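Local coordinates for protein TatD-related deoxyribonuclease (Thermotoga maritima, PDB 1J6O) that probably acts as a metal-dependent deoxyribonuclease of the TatD family, hydrolysing ester bonds in DNA from an active site at the mouth of a TIM barrel, at residues A[13-19]-A[211-217]; A[185-190]-A[235-240]. All blocks are in the same frame, centred on the assembly; numbering follows the deposited sequence.

Contact 1. Residues A[13-19]-A[211-217]; sequences MVDTHAH and LETDCPF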
loop_
_atom_site.group_PDB
_atom_site.type_symbol
_atom_site.label_atom_id
_atom_site.label_comp_id
_atom_site.label_asym_id
_atom_site.label_seq_id
_atom_site.Cartn_x
_atom_site.Cartn_y
_atom_site.Cartn_z
HETATM N N MSE A 13 -0.834 14.211 5.739
HETATM C CA MSE A 13 -1.262 12.845 5.470
HETATM C C MSE A 13 -0.362 12.264 4.402
HETATM O O MSE A 13 0.179 12.991 3.574
HETATM C CB MSE A 13 -2.698 12.826 4.966
HETATM C CG MSE A 13 -3.656 13.537 5.904
HETATM SE SE MSE A 13 -5.360 13.509 5.030
HETATM C CE MSE A 13 -5.532 11.622 5.110
ATOM N N VAL A 14 -0.207 10.945 4.418
ATOM C CA VAL A 14 0.626 10.269 3.425
ATOM C C VAL A 14 -0.223 9.178 2.790
ATOM O O VAL A 14 -0.903 8.433 3.507
ATOM C CB VAL A 14 1.855 9.581 4.061
ATOM C CG1 VAL A 14 2.575 8.713 2.991
ATOM C CG2 VAL A 14 2.809 10.649 4.625
ATOM N N ASP A 15 -0.249 9.112 1.461
ATOM C CA ASP A 15 -1.045 8.054 0.802
ATOM C C ASP A 15 -0.019 6.973 0.493
ATOM O O ASP A 15 0.796 7.136 -0.422
ATOM C CB ASP A 15 -1.647 8.534 -0.521
ATOM C CG ASP A 15 -2.571 7.497 -1.153
ATOM O OD1 ASP A 15 -2.560 6.310 -0.727
ATOM O OD2 ASP A 15 -3.298 7.886 -2.093
ATOM N N THR A 16 -0.065 5.860 1.217
ATOM C CA THR A 16 0.907 4.774 0.981
ATOM C C THR A 16 0.563 3.787 -0.132
ATOM O O THR A 16 1.280 2.793 -0.327
ATOM C CB THR A 16 1.167 3.960 2.279
ATOM O OG1 THR A 16 -0.067 3.381 2.714
ATOM C CG2 THR A 16 1.719 4.849 3.394
ATOM N N HIS A 17 -0.514 4.043 -0.874
ATOM C CA HIS A 17 -0.864 3.126 -1.942
ATOM C C HIS A 17 -1.674 3.841 -3.002
ATOM O O HIS A 17 -2.905 3.882 -2.921
ATOM C CB HIS A 17 -1.677 1.939 -1.378
ATOM C CG HIS A 17 -1.592 0.694 -2.206
ATOM N ND1 HIS A 17 -0.735 -0.343 -1.899
ATOM C CD2 HIS A 17 -2.253 0.315 -3.325
ATOM C CE1 HIS A 17 -0.880 -1.311 -2.793
ATOM N NE2 HIS A 17 -1.795 -0.937 -3.667
ATOM N N ALA A 18 -1.003 4.391 -4.010
ATOM C CA ALA A 18 -1.718 5.093 -5.069
ATOM C C ALA A 18 -1.364 4.512 -6.464
ATOM O O ALA A 18 -0.345 3.856 -6.603
ATOM C CB ALA A 18 -1.330 6.529 -5.022
ATOM N N HIS A 19 -2.211 4.750 -7.472
ATOM C CA HIS A 19 -1.957 4.264 -8.843
ATOM C C HIS A 19 -2.296 5.477 -9.715
ATOM O O HIS A 19 -3.214 5.416 -10.585
ATOM C CB HIS A 19 -2.920 3.118 -9.219
ATOM C CG HIS A 19 -2.895 1.963 -8.264
ATOM N ND1 HIS A 19 -1.841 1.078 -8.200
ATOM C CD2 HIS A 19 -3.820 1.515 -7.376
ATOM C CE1 HIS A 19 -2.121 0.124 -7.325
ATOM N NE2 HIS A 19 -3.319 0.364 -6.815
ATOM N N LEU A 211 -2.164 5.209 6.202
ATOM C CA LEU A 211 -3.338 5.508 5.382
ATOM C C LEU A 211 -3.065 5.196 3.923
ATOM O O LEU A 211 -1.904 5.125 3.486
ATOM C CB LEU A 211 -3.658 6.998 5.452
ATOM C CG LEU A 211 -3.707 7.668 6.820
ATOM C CD1 LEU A 211 -3.654 9.184 6.615
ATOM C CD2 LEU A 211 -4.988 7.255 7.558
ATOM N N GLU A 212 -4.133 4.993 3.164
ATOM C CA GLU A 212 -3.960 4.722 1.755
ATOM C C GLU A 212 -5.291 4.992 1.068
ATOM O O GLU A 212 -6.341 5.046 1.726
ATOM C CB GLU A 212 -3.562 3.270 1.524
ATOM C CG GLU A 212 -4.727 2.277 1.651
ATOM C CD GLU A 212 -4.288 0.873 1.298
ATOM O OE1 GLU A 212 -3.574 0.287 2.126
ATOM O OE2 GLU A 212 -4.625 0.377 0.187
ATOM N N THR A 213 -5.238 5.221 -0.242
ATOM C CA THR A 213 -6.455 5.460 -0.994
ATOM C C THR A 213 -6.656 4.324 -1.988
ATOM O O THR A 213 -7.790 3.958 -2.282
ATOM C CB THR A 213 -6.405 6.729 -1.891
ATOM O OG1 THR A 213 -5.305 6.612 -2.817
ATOM C CG2 THR A 213 -6.273 7.991 -1.063
ATOM N N ASP A 214 -5.559 3.752 -2.482
ATOM C CA ASP A 214 -5.619 2.694 -3.473
ATOM C C ASP A 214 -6.295 3.369 -4.699
ATOM O O ASP A 214 -6.930 2.709 -5.528
ATOM C CB ASP A 214 -6.449 1.491 -2.989
ATOM C CG ASP A 214 -6.208 0.240 -3.836
ATOM O OD1 ASP A 214 -5.182 0.177 -4.572
ATOM O OD2 ASP A 214 -7.045 -0.694 -3.755
ATOM N N CYS A 215 -6.150 4.695 -4.822
ATOM C CA CYS A 215 -6.772 5.401 -5.960
ATOM C C CYS A 215 -6.302 4.776 -7.288
ATOM O O CYS A 215 -5.137 4.404 -7.422
ATOM C CB CYS A 215 -6.447 6.901 -5.904
ATOM S SG CYS A 215 -4.701 7.362 -6.061
ATOM N N PRO A 216 -7.165 4.760 -8.320
ATOM C CA PRO A 216 -8.539 5.295 -8.333
ATOM C C PRO A 216 -9.616 4.459 -7.659
ATOM O O PRO A 216 -10.787 4.836 -7.669
ATOM C CB PRO A 216 -8.819 5.426 -9.820
ATOM C CG PRO A 216 -8.206 4.106 -10.353
ATOM C CD PRO A 216 -6.839 4.109 -9.609
ATOM N N PHE A 217 -9.242 3.338 -7.073
ATOM C CA PHE A 217 -10.228 2.474 -6.426
ATOM C C PHE A 217 -10.727 2.846 -5.007
ATOM O O PHE A 217 -10.128 3.690 -4.341
ATOM C CB PHE A 217 -9.680 1.050 -6.292
ATOM C CG PHE A 217 -9.018 0.496 -7.519
ATOM C CD1 PHE A 217 -9.682 0.438 -8.734
ATOM C CD2 PHE A 217 -7.690 0.064 -7.443
ATOM C CE1 PHE A 217 -9.030 -0.039 -9.889
ATOM C CE2 PHE A 217 -7.040 -0.406 -8.568
ATOM C CZ PHE A 217 -7.706 -0.458 -9.799
HETATM O O HOH W 1 -0.059 7.082 5.922
#
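His19 and Asp214 meet through a histidine-carboxylate hydrogen bond: NE2 of His19 donates a hydrogen bond to OD1 of Asp214 at 2.9 Å, with the oxygen close to the imidazole plane and met nearly along its C-O axis. The ring and carboxylate planes stand 57° apart. The same oxygen lies 3.2 Å from CD2 of His17, whose side chain runs alongside that of Asp214, with the ring turned steeply to the carboxylate. His17 is also flanked by Glu212, whose carboxylate is turned only 10° from the ring; the polar ends look elsewhere, His17 NE2 to Glu103 and Glu212 OE2 to His164, a predicted ligand of a second metal that Glu212 holds from the second shell.

The backbone bond from Asp214 N to His17 O (2.7 Å) ties the two segments beside the site, and His19 ND1 is hydrogen-bonded to Val47 O, which helps fix the rotation of the ring. Behind this first shell, Asp15 grips 211-217. Its CG lies anti to the backbone N (chi1 -175°), which carries the carboxylate across to Thr213: OD2 accepts a very short 2.5 Å hydrogen bond from OG1, while OD1 accepts from Thr213 N and, from the other face of the carboxylate, from His17 N, closing an Asx turn. Thr213 OG1 in turn accepts from Cys215 N, an ST turn, as suits a short hydroxyl that can give and take. Thr16 holds Leu211 O with both its N and its OG1, the latter at 2.6 Å. At the start of both segments the selenomethionine Met13 lays CE against Leu211 CD1.

His17, His19 and Asp214, with Glu103, are predicted ligands of one divalent metal. Here they are hydrogen-bonded to one another, and metal binding would probably require these contacts to rearrange.

Contact 2. Residues A[185-190]-A[235-240]; sequences IGGPVT and YVVETI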
loop_
_atom_site.group_PDB
_atom_site.type_symbol
_atom_site.label_atom_id
_atom_site.label_comp_id
_atom_site.label_asym_id
_atom_site.label_seq_id
_atom_site.Cartn_x
_atom_site.Cartn_y
_atom_site.Cartn_z
ATOM N N ILE A 185 -5.054 1.227 5.936
ATOM C CA ILE A 185 -6.472 1.537 6.114
ATOM C C ILE A 185 -6.843 2.595 5.094
ATOM O O ILE A 185 -6.177 3.629 5.005
ATOM C CB ILE A 185 -6.720 2.122 7.527
ATOM C CG1 ILE A 185 -6.141 1.167 8.585
ATOM C CG2 ILE A 185 -8.235 2.387 7.748
ATOM C CD1 ILE A 185 -6.689 -0.230 8.523
ATOM N N GLY A 186 -7.878 2.315 4.311
ATOM C CA GLY A 186 -8.308 3.256 3.307
ATOM C C GLY A 186 -9.788 3.578 3.313
ATOM O O GLY A 186 -10.455 3.521 4.355
ATOM N N GLY A 187 -10.282 3.907 2.122
ATOM C CA GLY A 187 -11.680 4.264 1.909
ATOM C C GLY A 187 -12.748 3.449 2.625
ATOM O O GLY A 187 -13.625 4.040 3.275
ATOM N N PRO A 188 -12.706 2.113 2.542
ATOM C CA PRO A 188 -13.687 1.217 3.181
ATOM C C PRO A 188 -13.931 1.425 4.680
ATOM O O PRO A 188 -14.979 1.049 5.202
ATOM C CB PRO A 188 -13.143 -0.174 2.878
ATOM C CG PRO A 188 -12.426 0.051 1.488
ATOM C CD PRO A 188 -11.714 1.352 1.751
ATOM N N VAL A 189 -12.965 1.997 5.384
ATOM C CA VAL A 189 -13.133 2.232 6.820
ATOM C C VAL A 189 -14.317 3.196 7.086
ATOM O O VAL A 189 -14.908 3.212 8.195
ATOM C CB VAL A 189 -11.819 2.803 7.424
ATOM C CG1 VAL A 189 -11.707 4.303 7.150
ATOM C CG2 VAL A 189 -11.765 2.495 8.961
ATOM N N THR A 190 -14.669 3.987 6.074
ATOM C CA THR A 190 -15.766 4.946 6.189
ATOM C C THR A 190 -17.132 4.383 5.783
ATOM O O THR A 190 -18.141 5.072 5.944
ATOM C CB THR A 190 -15.584 6.175 5.288
ATOM O OG1 THR A 190 -15.694 5.764 3.924
ATOM C CG2 THR A 190 -14.242 6.865 5.527
ATOM N N TYR A 235 -11.202 12.053 4.713
ATOM C CA TYR A 235 -12.371 11.364 5.231
ATOM C C TYR A 235 -11.978 10.113 5.961
ATOM O O TYR A 235 -12.666 9.713 6.912
ATOM C CB TYR A 235 -13.338 11.038 4.079
ATOM C CG TYR A 235 -13.812 12.299 3.389
ATOM C CD1 TYR A 235 -14.696 13.169 4.019
ATOM C CD2 TYR A 235 -13.297 12.670 2.150
ATOM C CE1 TYR A 235 -15.046 14.392 3.436
ATOM C CE2 TYR A 235 -13.635 13.876 1.563
ATOM C CZ TYR A 235 -14.503 14.734 2.208
ATOM O OH TYR A 235 -14.788 15.941 1.616
ATOM N N VAL A 236 -10.874 9.499 5.525
ATOM C CA VAL A 236 -10.390 8.275 6.162
ATOM C C VAL A 236 -9.849 8.655 7.537
ATOM O O VAL A 236 -10.085 7.951 8.524
ATOM C CB VAL A 236 -9.268 7.597 5.304
ATOM C CG1 VAL A 236 -8.636 6.408 6.061
ATOM C CG2 VAL A 236 -9.896 7.101 3.984
ATOM N N VAL A 237 -9.099 9.750 7.584
ATOM C CA VAL A 237 -8.535 10.214 8.834
ATOM C C VAL A 237 -9.687 10.597 9.794
ATOM O O VAL A 237 -9.663 10.275 10.991
ATOM C CB VAL A 237 -7.646 11.451 8.591
ATOM C CG1 VAL A 237 -7.369 12.170 9.920
ATOM C CG2 VAL A 237 -6.324 11.027 7.924
ATOM N N GLU A 238 -10.686 11.295 9.259
ATOM C CA GLU A 238 -11.829 11.715 10.062
ATOM C C GLU A 238 -12.451 10.516 10.752
ATOM O O GLU A 238 -12.631 10.516 11.974
ATOM C CB GLU A 238 -12.858 12.406 9.178
ATOM C CG GLU A 238 -14.165 12.723 9.856
ATOM C CD GLU A 238 -15.038 13.593 8.972
ATOM O OE1 GLU A 238 -15.140 13.285 7.760
ATOM O OE2 GLU A 238 -15.613 14.579 9.489
ATOM N N THR A 239 -12.759 9.480 9.988
ATOM C CA THR A 239 -13.357 8.291 10.579
ATOM C C THR A 239 -12.441 7.661 11.621
ATOM O O THR A 239 -12.894 7.314 12.726
ATOM C CB THR A 239 -13.724 7.249 9.483
ATOM O OG1 THR A 239 -14.766 7.788 8.656
ATOM C CG2 THR A 239 -14.201 5.932 10.094
ATOM N N ILE A 240 -11.158 7.504 11.289
ATOM C CA ILE A 240 -10.233 6.900 12.245
ATOM C C ILE A 240 -10.191 7.686 13.537
ATOM O O ILE A 240 -10.207 7.097 14.621
ATOM C CB ILE A 240 -8.810 6.790 11.661
ATOM C CG1 ILE A 240 -8.831 5.789 10.493
ATOM C CG2 ILE A 240 -7.806 6.351 12.743
ATOM C CD1 ILE A 240 -7.493 5.711 9.739
#
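The loop that follows strand 181-185 of the TIM barrel, with its short 3-10 turn 187-190, packs against helix 233-244, and Val236 is the helix residue that fills the angle between them. Its CG2 rests on the Gly186-Gly187 peptide, 3.6 Å from Gly186 C and 3.7 Å from Gly187 N, and its CG1 meets Val189 CG1 at 3.9 Å, the two valines crossing at about a right angle. Glycine suits position 187 because a side chain there would run into the Pro188 ring. One turn further along the helix, Ile240 reaches with its extended chain (chi2 174°) to Ile185, CD1 to CG2 at 3.9 Å.

Toward the more exposed side, the threonines take over. Thr190 directs CG2 at the helix, 3.3 Å from Thr239 OG1 and 3.5 Å from Tyr235 O, because chi1 of 68° turns its hydroxyl back to Gly187 O, a 2.8 Å bond almost in line with that carbonyl; the same hydroxyl is also hydrogen-bonded to Gln221 N. Thr239 slides past Val189 and sets CG2 against Val189 O. A serine in place of Thr190 would probably keep the hydroxyl's bonds but leave a gap beside Thr239 OG1 and Tyr235 O where the methyl had filled it.

No hydrogen bond crosses the contact; methyl groups and backbone do the joining, as fits a helix laid over a strand-to-helix loop of a beta/alpha barrel.

Overall arrangement
Contact 1 lies nearer the centre of the chain, where strand 13-18 and the segment after strand 209-211, first and last in the barrel order, come together; both contacts are buried, contact 2 further out and with a partly exposed rim at Thr190, Tyr235 and Thr239. Their chemistry follows: carboxylates, hydroxyls and histidines tied by hydrogen bonds at the predicted metal site, against methyl packing of loop on helix. They touch directly. Glu212 N probably bonds to Ile185 O, joining the ends of neighbouring strands, while Leu211 reaches helix 233-244 at Val237 and Ile240, as Met13 does at Val237. The apolar base of 13-19 with 211-217 thus runs on into the packing of 185-190 with 235-240.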